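Local atomic coordinates of Ara h 8 allergen isoform (Arachis hypogaea, PDB entry 6V8M), a protein that is a peanut allergen of the Bet v 1 (PR-10) family that binds 8-anilino-1-naphthalene sulfonate and probably carries small hydrophobic ligands. Residues P16-F20 with K103-A107; Y66-D72 with Y83-T89. One frame throughout, in Å; residues are numbered along the deposited sequence.

In the fold
Both interactions use the same seven-stranded antiparallel sheet, on opposite sides of the chain's centre. Interaction 1 seats the start of helix 16-25 on the end of strand 95-107, whereas interaction 2 pairs the neighbouring strands 64-75 and 80-86 as a hairpin. Along the sequence the hairpin falls between the two partners of interaction 1. The contact centres lie 24 Å apart and the nearest atoms about 8 Å apart, without touching. Interaction 2 meets three bound 8-anilino-1-naphthalene sulfonates directly, the one near His69 among them, and a further one lies about 4 Å from the side chain of Tyr83; in interaction 1 the side chain of Leu104 remains about 7 Å from a bound molecule of the compound.

Interaction 1 (P16-F20 with K103-A107); sequences PAKLF and KLEAA
Apolar helix-on-strand packing joins Pro16, Leu19 and Phe20, at the start of helix 16-25, to Leu104 and Ala106 at the end of strand 95-107. The axes of the two short segments approach to 8.4 Å and run roughly antiparallel, at 150°. No hydrogen bond crosses, so the fit rests on side-chain shape. Leu104 turns toward the helix and carries much of the contact: its CB lies 3.9 Å from Pro16 CB and its CD1 beside Pro16 O and Phe20 N, 3.7 Å from each. Those two atoms already share the helical bond from Phe20 N to Pro16 O, 2.7 Å, so a methyl beside them costs no polar partner. With CG anti to its own carbonyl carbon (chi1 -46°), Leu104 also brings CD1 to 4.0 Å from Leu19 CB, the two side chains crossing at about a right angle, and to 3.9 Å from Phe20 CB, at the edge of that ring. The Pro16 ring leans on the Ala106 backbone, CG 3.6 Å from Ala106 N; the small alanine lets it come this close, its CB still touching Pro16 CG at 4.0 Å. Proline suits a helix's first turn, where its missing N-H is not needed. In this Bet v 1 fold two short helices follow the first strand, the first packing here against the curved antiparallel sheet beside the long C-terminal helix, whose Phe143 touches Leu19.

Interaction 2 (Y66-D72 with Y83-T89); sequences YVLHKID and YTISGGT. With 2AN (8-anilino-1-naphthalene sulfonate), chain F; 2AN (8-anilino-1-naphthalene sulfonate), chain E; 2AN (8-anilino-1-naphthalene sulfonate), chain G.
Ile85 lays CG1 over one face of the His69 imidazole, 3.9 Å from the ring centroid and 17° off its normal, a CH-pi contact between side chains lying alongside each other. At the ring's edge, His69 NE2 donates to sulfonate O1 of a bound anilinonaphthalene sulfonate, 2.9 Å away with an N-H...O angle of 158°. Val67 and Ile85 meet through their CG2 methyls; Val67 CG2 lies by O1, its CG1 by the anilino ring and Ile85 CD1 by the naphthalene.

Four backbone bonds in the Leu68-Ser86 and Lys70-Thr84 pairs hold the antiparallel strands together. On the face of Leu68 and Lys70, Thr84 OG1 donates to the syn lone pair of Asp72 OD2 at 2.7 Å; Ser99 is that hydroxyl's second partner. Beyond Ser86 the chain turns through Gly87 and Gly88, both with positive phi. Gly87 CA lies 3.0 Å from O1 of a second ligand. Gly88 CA makes a CA-H...O contact with Tyr66 O at 3.2 Å, where a CB would collide, so glycine suits the place. Thr89 OG1 accepts from Tyr66 N at 3.1 Å, while Thr89 N sits over the tyrosine ring. A histidine donor framed by aliphatic groups suits an amphipathic anion, whose negative charge would probably stabilise a protonated imidazole.

Interaction 1 (P16-F20 with K103-A107)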
loop_
_atom_site.group_PDB
_atom_site.type_symbol
_atom_site.label_atom_id
_atom_site.label_comp_id
_atom_site.label_asym_id
_atom_site.label_seq_id
_atom_site.Cartn_x
_atom_site.Cartn_y
_atom_site.Cartn_z
ATOM N N PRO A 16 16.036 6.883 -0.738
ATOM C CA PRO A 16 14.943 6.345 -1.535
ATOM C C PRO A 16 15.244 5.047 -2.297
ATOM O O PRO A 16 14.340 4.232 -2.334
ATOM C CB PRO A 16 14.579 7.504 -2.479
ATOM C CG PRO A 16 15.844 8.334 -2.558
ATOM C CD PRO A 16 16.412 8.249 -1.160
ATOM N N ALA A 17 16.444 4.829 -2.826
ATOM C CA ALA A 17 16.703 3.588 -3.595
ATOM C C ALA A 17 16.511 2.404 -2.633
ATOM O O ALA A 17 15.817 1.417 -2.969
ATOM C CB ALA A 17 18.072 3.587 -4.211
ATOM N N LYS A 18 17.070 2.523 -1.431
ATOM C CA LYS A 18 16.980 1.471 -0.392
ATOM C C LYS A 18 15.525 1.307 0.063
ATOM O O LYS A 18 15.049 0.147 0.190
ATOM C CB LYS A 18 17.910 1.865 0.754
ATOM C CG LYS A 18 18.147 0.818 1.821
ATOM C CD LYS A 18 19.438 1.082 2.592
ATOM C CE LYS A 18 19.945 -0.128 3.351
ATOM N NZ LYS A 18 21.420 -0.265 3.249
ATOM N N LEU A 19 14.838 2.417 0.331
ATOM C CA LEU A 19 13.440 2.384 0.828
ATOM C C LEU A 19 12.502 1.834 -0.257
ATOM O O LEU A 19 11.657 1.006 0.070
ATOM C CB LEU A 19 13.031 3.791 1.267
ATOM C CG LEU A 19 11.682 3.890 1.988
ATOM C CD1 LEU A 19 11.642 2.936 3.186
ATOM C CD2 LEU A 19 11.458 5.346 2.418
ATOM N N PHE A 20 12.706 2.186 -1.525
ATOM C CA PHE A 20 11.887 1.680 -2.659
ATOM C C PHE A 20 12.099 0.180 -2.836
ATOM O O PHE A 20 11.130 -0.582 -3.084
ATOM C CB PHE A 20 12.206 2.444 -3.931
ATOM C CG PHE A 20 11.276 2.139 -5.070
ATOM C CD1 PHE A 20 10.018 2.718 -5.121
ATOM C CD2 PHE A 20 11.616 1.194 -6.014
ATOM C CE1 PHE A 20 9.147 2.413 -6.155
ATOM C CE2 PHE A 20 10.742 0.897 -7.052
ATOM C CZ PHE A 20 9.523 1.514 -7.125
ATOM N N LYS A 103 5.210 8.146 -4.403
ATOM C CA LYS A 103 6.526 8.523 -4.944
ATOM C C LYS A 103 7.483 8.938 -3.821
ATOM O O LYS A 103 7.115 9.740 -2.946
ATOM C CB LYS A 103 6.329 9.660 -5.950
ATOM C CG LYS A 103 7.593 9.993 -6.725
ATOM C CD LYS A 103 7.455 10.994 -7.837
ATOM C CE LYS A 103 8.682 11.061 -8.744
ATOM N NZ LYS A 103 9.992 11.040 -8.033
ATOM N N LEU A 104 8.710 8.446 -3.900
ATOM C CA LEU A 104 9.822 8.892 -3.041
ATOM C C LEU A 104 10.711 9.879 -3.803
ATOM O O LEU A 104 10.779 9.838 -5.059
ATOM C CB LEU A 104 10.654 7.681 -2.633
ATOM C CG LEU A 104 9.887 6.458 -2.151
ATOM C CD1 LEU A 104 10.919 5.438 -1.725
ATOM C CD2 LEU A 104 8.922 6.806 -1.029
ATOM N N GLU A 105 11.441 10.680 -3.051
ATOM C CA GLU A 105 12.568 11.467 -3.624
ATOM C C GLU A 105 13.620 11.603 -2.542
ATOM O O GLU A 105 13.273 11.532 -1.324
ATOM C CB GLU A 105 12.076 12.782 -4.239
ATOM C CG GLU A 105 11.543 13.795 -3.278
ATOM C CD GLU A 105 11.222 15.135 -3.937
ATOM O OE1 GLU A 105 11.385 16.163 -3.272
ATOM O OE2 GLU A 105 10.826 15.145 -5.119
ATOM N N ALA A 106 14.868 11.787 -2.956
ATOM C CA ALA A 106 15.986 12.027 -2.024
ATOM C C ALA A 106 15.745 13.338 -1.264
ATOM O O ALA A 106 15.397 14.348 -1.915
ATOM C CB ALA A 106 17.276 12.052 -2.787
ATOM N N ALA A 107 15.933 13.325 0.059
ATOM C CA ALA A 107 15.851 14.530 0.925
ATOM C C ALA A 107 16.719 14.351 2.177
ATOM O O ALA A 107 16.426 13.437 2.962
ATOM C CB ALA A 107 14.426 14.790 1.322
#

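Interaction 2 (Y66-D72 with Y83-T89)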
loop_
_atom_site.group_PDB
_atom_site.type_symbol
_atom_site.label_atom_id
_atom_site.label_comp_id
_atom_site.label_asym_id
_atom_site.label_seq_id
_atom_site.Cartn_x
_atom_site.Cartn_y
_atom_site.Cartn_z
ATOM N N TYR A 66 -9.473 -11.828 2.397
ATOM C CA TYR A 66 -8.501 -11.353 1.386
ATOM C C TYR A 66 -9.027 -10.117 0.696
ATOM O O TYR A 66 -10.226 -9.847 0.670
ATOM C CB TYR A 66 -8.165 -12.473 0.398
ATOM C CG TYR A 66 -9.351 -12.896 -0.442
ATOM C CD1 TYR A 66 -9.624 -12.267 -1.634
ATOM C CD2 TYR A 66 -10.228 -13.888 -0.025
ATOM C CE1 TYR A 66 -10.722 -12.593 -2.410
ATOM C CE2 TYR A 66 -11.338 -14.235 -0.791
ATOM C CZ TYR A 66 -11.580 -13.590 -1.993
ATOM O OH TYR A 66 -12.668 -13.879 -2.765
ATOM N N VAL A 67 -8.089 -9.383 0.108
ATOM C CA VAL A 67 -8.372 -8.278 -0.834
ATOM C C VAL A 67 -7.480 -8.474 -2.059
ATOM O O VAL A 67 -6.505 -9.237 -1.980
ATOM C CB VAL A 67 -8.172 -6.892 -0.201
ATOM C CG1 VAL A 67 -8.987 -6.729 1.069
ATOM C CG2 VAL A 67 -6.699 -6.636 0.063
ATOM N N LEU A 68 -7.811 -7.793 -3.147
ATOM C CA LEU A 68 -7.029 -7.851 -4.394
ATOM C C LEU A 68 -6.331 -6.512 -4.585
ATOM O O LEU A 68 -6.905 -5.457 -4.238
ATOM C CB LEU A 68 -7.924 -8.208 -5.587
ATOM C CG LEU A 68 -8.671 -9.553 -5.515
ATOM C CD1 LEU A 68 -9.413 -9.774 -6.817
ATOM C CD2 LEU A 68 -7.735 -10.720 -5.248
ATOM N N HIS A 69 -5.099 -6.564 -5.068
ATOM C CA HIS A 69 -4.320 -5.366 -5.446
ATOM C C HIS A 69 -4.045 -5.415 -6.939
ATOM O O HIS A 69 -3.727 -6.496 -7.438
ATOM C CB HIS A 69 -2.952 -5.334 -4.765
ATOM C CG HIS A 69 -2.938 -5.014 -3.331
ATOM N ND1 HIS A 69 -1.859 -4.391 -2.750
ATOM C CD2 HIS A 69 -3.809 -5.314 -2.338
ATOM C CE1 HIS A 69 -2.070 -4.312 -1.451
ATOM N NE2 HIS A 69 -3.264 -4.843 -1.183
ATOM N N LYS A 70 -4.076 -4.276 -7.614
ATOM C CA LYS A 70 -3.593 -4.198 -9.006
ATOM C C LYS A 70 -2.496 -3.132 -9.102
ATOM O O LYS A 70 -2.700 -2.032 -8.595
ATOM C CB LYS A 70 -4.751 -3.844 -9.930
ATOM C CG LYS A 70 -4.397 -3.804 -11.410
ATOM C CD LYS A 70 -5.452 -3.103 -12.214
ATOM C CE LYS A 70 -5.301 -3.264 -13.709
ATOM N NZ LYS A 70 -6.141 -2.268 -14.424
ATOM N N ILE A 71 -1.381 -3.446 -9.741
ATOM C CA ILE A 71 -0.309 -2.452 -10.019
ATOM C C ILE A 71 -0.773 -1.561 -11.168
ATOM O O ILE A 71 -0.995 -2.063 -12.297
ATOM C CB ILE A 71 1.048 -3.112 -10.342
ATOM C CG1 ILE A 71 1.454 -4.064 -9.228
ATOM C CG2 ILE A 71 2.099 -2.042 -10.579
ATOM C CD1 ILE A 71 2.820 -4.675 -9.391
ATOM N N ASP A 72 -0.882 -0.265 -10.901
ATOM C CA ASP A 72 -1.247 0.735 -11.939
ATOM C C ASP A 72 0.024 1.286 -12.603
ATOM O O ASP A 72 0.051 1.448 -13.863
ATOM C CB ASP A 72 -2.125 1.844 -11.354
ATOM C CG ASP A 72 -3.410 1.350 -10.706
ATOM O OD1 ASP A 72 -4.158 0.595 -11.369
ATOM O OD2 ASP A 72 -3.673 1.738 -9.555
ATOM N N TYR A 83 -1.006 1.792 -7.153
ATOM C CA TYR A 83 -1.730 0.505 -7.019
ATOM C C TYR A 83 -3.137 0.794 -6.548
ATOM O O TYR A 83 -3.403 1.829 -5.869
ATOM C CB TYR A 83 -1.001 -0.451 -6.074
ATOM C CG TYR A 83 -0.781 0.123 -4.697
ATOM C CD1 TYR A 83 0.296 0.945 -4.435
ATOM C CD2 TYR A 83 -1.578 -0.253 -3.639
ATOM C CE1 TYR A 83 0.516 1.458 -3.161
ATOM C CE2 TYR A 83 -1.362 0.240 -2.360
ATOM C CZ TYR A 83 -0.315 1.110 -2.117
ATOM O OH TYR A 83 -0.054 1.614 -0.862
ATOM N N THR A 84 -4.008 -0.161 -6.817
ATOM C CA THR A 84 -5.429 -0.060 -6.453
ATOM C C THR A 84 -5.788 -1.276 -5.618
ATOM O O THR A 84 -5.448 -2.398 -6.052
ATOM C CB THR A 84 -6.329 0.103 -7.667
ATOM O OG1 THR A 84 -6.036 1.330 -8.316
ATOM C CG2 THR A 84 -7.777 0.129 -7.277
ATOM N N ILE A 85 -6.423 -1.046 -4.483
ATOM C CA ILE A 85 -7.001 -2.162 -3.666
ATOM C C ILE A 85 -8.491 -2.221 -3.984
ATOM O O ILE A 85 -9.173 -1.201 -3.910
ATOM C CB ILE A 85 -6.699 -1.951 -2.168
ATOM C CG1 ILE A 85 -5.197 -1.777 -1.937
ATOM C CG2 ILE A 85 -7.294 -3.087 -1.349
ATOM C CD1 ILE A 85 -4.830 -1.551 -0.504
ATOM N N SER A 86 -9.009 -3.410 -4.277
ATOM C CA SER A 86 -10.439 -3.586 -4.621
ATOM C C SER A 86 -10.830 -5.039 -4.409
ATOM O O SER A 86 -9.960 -5.918 -4.609
ATOM C CB SER A 86 -10.668 -3.199 -6.038
ATOM O OG SER A 86 -12.061 -3.172 -6.313
ATOM N N GLY A 87 -12.075 -5.273 -4.015
ATOM C CA GLY A 87 -12.619 -6.635 -3.995
ATOM C C GLY A 87 -12.077 -7.447 -2.856
ATOM O O GLY A 87 -11.004 -7.092 -2.284
ATOM N N GLY A 88 -12.753 -8.564 -2.637
ATOM C CA GLY A 88 -12.356 -9.619 -1.715
ATOM C C GLY A 88 -13.202 -9.531 -0.472
ATOM O O GLY A 88 -13.893 -8.528 -0.281
ATOM N N THR A 89 -13.167 -10.576 0.335
ATOM C CA THR A 89 -13.949 -10.729 1.588
ATOM C C THR A 89 -13.455 -9.773 2.685
ATOM O O THR A 89 -14.279 -9.451 3.591
ATOM C CB THR A 89 -13.862 -12.187 2.028
ATOM O OG1 THR A 89 -12.493 -12.614 2.040
ATOM C CG2 THR A 89 -14.624 -13.111 1.106
HETATM C C1 2AN F . -14.369 -9.167 -6.572
HETATM C C2 2AN F . -13.468 -9.944 -7.222
HETATM C C3 2AN F . -13.027 -11.160 -6.691
HETATM C C4 2AN F . -13.493 -11.577 -5.491
HETATM C C5 2AN F . -14.423 -10.806 -4.760
HETATM C C6 2AN F . -14.879 -11.271 -3.505
HETATM C C7 2AN F . -15.755 -10.559 -2.772
HETATM C C8 2AN F . -16.241 -9.335 -3.252
HETATM N N 2AN F . -14.715 -7.937 -7.187
HETATM S S 2AN F . -16.559 -7.304 -4.924
HETATM C C9 2AN F . -15.828 -8.838 -4.459
HETATM C C10 2AN F . -14.891 -9.559 -5.281
HETATM C C11 2AN F . -13.829 -7.293 -8.099
HETATM C C12 2AN F . -14.016 -7.393 -9.476
HETATM C C13 2AN F . -13.126 -6.792 -10.354
HETATM C C14 2AN F . -12.037 -6.099 -9.879
HETATM C C15 2AN F . -11.828 -6.014 -8.522
HETATM C C16 2AN F . -12.710 -6.611 -7.635
HETATM O O1 2AN F . -15.399 -6.285 -5.152
HETATM O O2 2AN F . -17.349 -6.868 -3.818
HETATM O O3 2AN F . -17.194 -7.478 -6.193
HETATM C C1 2AN E . -6.181 -4.109 3.279
HETATM C C2 2AN E . -7.482 -3.767 3.519
HETATM C C3 2AN E . -7.893 -2.432 3.540
HETATM C C4 2AN E . -6.967 -1.452 3.432
HETATM C C5 2AN E . -5.607 -1.746 3.187
HETATM C C6 2AN E . -4.678 -0.693 3.035
HETATM C C7 2AN E . -3.384 -0.932 2.811
HETATM C C8 2AN E . -2.920 -2.244 2.659
HETATM N N 2AN E . -5.772 -5.449 3.358
HETATM S S 2AN E . -3.047 -4.866 2.414
HETATM C C9 2AN E . -3.759 -3.305 2.843
HETATM C C10 2AN E . -5.164 -3.099 3.101
HETATM C C11 2AN E . -6.485 -6.548 3.882
HETATM C C12 2AN E . -6.161 -7.793 3.355
HETATM C C13 2AN E . -6.854 -8.920 3.765
HETATM C C14 2AN E . -7.851 -8.823 4.709
HETATM C C15 2AN E . -8.174 -7.595 5.242
HETATM C C16 2AN E . -7.497 -6.457 4.834
HETATM O O1 2AN E . -3.976 -5.485 1.513
HETATM O O2 2AN E . -1.738 -4.632 1.880
HETATM O O3 2AN E . -2.948 -5.750 3.670
HETATM C C1 2AN G . -7.603 -16.489 -6.212
HETATM C C2 2AN G . -7.458 -15.412 -7.029
HETATM C C3 2AN G . -8.401 -14.372 -7.042
HETATM C C4 2AN G . -9.505 -14.441 -6.256
HETATM C C5 2AN G . -9.715 -15.546 -5.397
HETATM C C6 2AN G . -10.863 -15.618 -4.575
HETATM C C7 2AN G . -11.073 -16.673 -3.756
HETATM C C8 2AN G . -10.138 -17.719 -3.686
HETATM N N 2AN G . -6.664 -17.541 -6.209
HETATM S S 2AN G . -7.894 -19.046 -4.277
HETATM C C9 2AN G . -9.016 -17.701 -4.470
HETATM C C10 2AN G . -8.756 -16.601 -5.360
HETATM C C11 2AN G . -5.288 -17.520 -6.491
HETATM C C12 2AN G . -4.840 -17.779 -7.780
HETATM C C13 2AN G . -3.483 -17.782 -8.058
HETATM C C14 2AN G . -2.566 -17.547 -7.058
HETATM C C15 2AN G . -3.003 -17.307 -5.776
HETATM C C16 2AN G . -4.357 -17.299 -5.483
HETATM O O1 2AN G . -8.431 -19.891 -3.072
HETATM O O2 2AN G . -6.633 -18.519 -3.857
HETATM O O3 2AN G . -7.946 -19.863 -5.452
#